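Local coordinates for CHAD domain protein (Streptomyces chartreusis, PDB 6RN5) that binds copper ions and probably polyphosphate through its helical CHAD domain, as expected of a phosin, at residues A30-F35 with V212-V217. Residues are numbered along the deposited sequence; the frame is centred on the assembly and turned at random.
Sequences AQATEF and VLASEV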
loop_
_atom_site.group_PDB
_atom_site.type_symbol
_atom_site.label_atom_id
_atom_site.label_comp_id
_atom_site.label_asym_id
_atom_site.label_seq_id
_atom_site.Cartn_x
_atom_site.Cartn_y
_atom_site.Cartn_z
ATOM N N ALA A 30 -27.399 34.695 -15.844
ATOM C CA ALA A 30 -26.735 34.839 -14.563
ATOM C C ALA A 30 -25.287 34.360 -14.590
ATOM O O ALA A 30 -24.403 35.055 -14.093
ATOM C CB ALA A 30 -27.486 34.054 -13.498
ATOM N N GLN A 31 -25.051 33.172 -15.145
ATOM C CA GLN A 31 -23.681 32.659 -15.300
ATOM C C GLN A 31 -22.817 33.507 -16.225
ATOM O O GLN A 31 -21.676 33.808 -15.886
ATOM C CB GLN A 31 -23.699 31.203 -15.766
ATOM C CG GLN A 31 -24.277 30.296 -14.691
ATOM C CD GLN A 31 -23.493 30.366 -13.388
ATOM O OE1 GLN A 31 -22.260 30.286 -13.389
ATOM N NE2 GLN A 31 -24.194 30.488 -12.277
ATOM N N ALA A 32 -23.364 33.882 -17.380
ATOM C CA ALA A 32 -22.701 34.782 -18.279
ATOM C C ALA A 32 -22.269 36.067 -17.591
ATOM O O ALA A 32 -21.150 36.562 -17.828
ATOM C CB ALA A 32 -23.605 35.116 -19.430
ATOM N N THR A 33 -23.161 36.614 -16.777
ATOM C CA THR A 33 -22.875 37.817 -15.999
ATOM C C THR A 33 -21.789 37.584 -14.950
ATOM O O THR A 33 -20.927 38.428 -14.800
ATOM C CB THR A 33 -24.147 38.330 -15.326
ATOM O OG1 THR A 33 -25.034 38.690 -16.352
ATOM C CG2 THR A 33 -23.913 39.573 -14.450
ATOM N N GLU A 34 -21.840 36.476 -14.209
ATOM C CA GLU A 34 -20.707 36.087 -13.342
ATOM C C GLU A 34 -19.382 35.982 -14.078
ATOM O O GLU A 34 -18.377 36.383 -13.542
ATOM C CB GLU A 34 -20.931 34.753 -12.626
ATOM C CG GLU A 34 -22.005 34.832 -11.548
ATOM C CD GLU A 34 -21.782 35.992 -10.568
ATOM O OE1 GLU A 34 -20.721 36.001 -9.898
ATOM O OE2 GLU A 34 -22.659 36.890 -10.474
ATOM N N PHE A 35 -19.374 35.384 -15.269
ATOM C CA PHE A 35 -18.166 35.335 -16.094
ATOM C C PHE A 35 -17.642 36.736 -16.442
ATOM O O PHE A 35 -16.438 36.969 -16.423
ATOM C CB PHE A 35 -18.450 34.568 -17.389
ATOM C CG PHE A 35 -17.248 34.361 -18.255
ATOM C CD1 PHE A 35 -16.908 35.284 -19.209
ATOM C CD2 PHE A 35 -16.464 33.235 -18.112
ATOM C CE1 PHE A 35 -15.812 35.099 -20.035
ATOM C CE2 PHE A 35 -15.361 33.013 -18.933
ATOM C CZ PHE A 35 -15.039 33.949 -19.911
ATOM N N VAL A 212 -22.822 38.707 -25.037
ATOM C CA VAL A 212 -24.107 38.673 -25.683
ATOM C C VAL A 212 -25.075 37.833 -24.873
ATOM O O VAL A 212 -26.185 38.221 -24.649
ATOM C CB VAL A 212 -23.987 38.124 -27.114
ATOM C CG1 VAL A 212 -25.374 37.869 -27.714
ATOM C CG2 VAL A 212 -23.223 39.129 -27.976
ATOM N N LEU A 213 -24.614 36.677 -24.400
ATOM C CA LEU A 213 -25.441 35.757 -23.636
ATOM C C LEU A 213 -25.914 36.342 -22.332
ATOM O O LEU A 213 -26.911 35.921 -21.785
ATOM C CB LEU A 213 -24.635 34.469 -23.342
ATOM C CG LEU A 213 -25.315 33.322 -22.595
ATOM C CD1 LEU A 213 -26.559 32.815 -23.341
ATOM C CD2 LEU A 213 -24.340 32.168 -22.384
ATOM N N ALA A 214 -25.172 37.267 -21.753
ATOM C CA ALA A 214 -25.691 37.914 -20.538
ATOM C C ALA A 214 -27.022 38.665 -20.806
ATOM O O ALA A 214 -27.775 38.874 -19.897
ATOM C CB ALA A 214 -24.649 38.850 -19.921
ATOM N N SER A 215 -27.294 39.046 -22.050
ATOM C CA SER A 215 -28.536 39.736 -22.417
ATOM C C SER A 215 -29.519 38.830 -23.149
ATOM O O SER A 215 -30.662 38.805 -22.793
ATOM C CB SER A 215 -28.206 40.910 -23.335
ATOM O OG SER A 215 -27.529 41.901 -22.597
ATOM N N GLU A 216 -29.064 38.105 -24.176
ATOM C CA GLU A 216 -29.940 37.292 -25.010
ATOM C C GLU A 216 -29.523 35.825 -25.050
ATOM O O GLU A 216 -28.354 35.515 -25.306
ATOM C CB GLU A 216 -29.877 37.767 -26.450
ATOM C CG GLU A 216 -30.204 39.232 -26.696
ATOM C CD GLU A 216 -29.498 39.713 -27.950
ATOM O OE1 GLU A 216 -29.542 38.973 -28.963
ATOM O OE2 GLU A 216 -28.855 40.790 -27.910
ATOM N N VAL A 217 -30.498 34.940 -24.864
ATOM C CA VAL A 217 -30.299 33.502 -24.914
ATOM C C VAL A 217 -30.997 32.970 -26.166
ATOM O O VAL A 217 -32.178 33.196 -26.323
ATOM C CB VAL A 217 -30.917 32.886 -23.677
ATOM C CG1 VAL A 217 -30.688 31.393 -23.654
ATOM C CG2 VAL A 217 -30.366 33.576 -22.409
#
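A32 and A214 meet where helix 21-42 of the all-helical CHAD domain packs against the C-terminal end of helix 201-213, and their CA atoms, 4.9 Å apart, are the nearest pair between the two segments. So short a separation is consistent with both side chains being single methyl groups.

The apolar part of the contact centres on the CB of A32, which points at the other segment. It lies over the backbone at the L213-A214 peptide, 3.5 Å from the N of A214 and 3.9 Å from the C of L213. The CB of A214 comes up beside it, with the two methyl carbons 3.9 Å apart. Roughly at right angles to the A214 methyl, as seen from the CB of A32, L213 adds its branch point: CG, anti to the backbone N (chi1 -178°), stands 4.0 Å from that CB. A32 and L213 are buried, and A32 also touches V210 one turn earlier on helix 201-213, while A214 reaches L36 on helix 21-42. The packing therefore continues along both parts of the fold beyond this small patch, which buries 145 Å² in all.

Polar groups contribute little between the segments. The hydroxyl of T33 is bonded to the carbonyl O of R29, one turn back in its own helix. Within 212-217 the O of V212 accepts from both the N of S215 and the N of E216, i+3 and i+4. Further along, V217 rests on A25, L28 and R29 of helix 21-42. A chi1 of -63° sets the OG1 of T33 beside its backbone N, where it meets the methyl of A214, 3.6 Å from that CB.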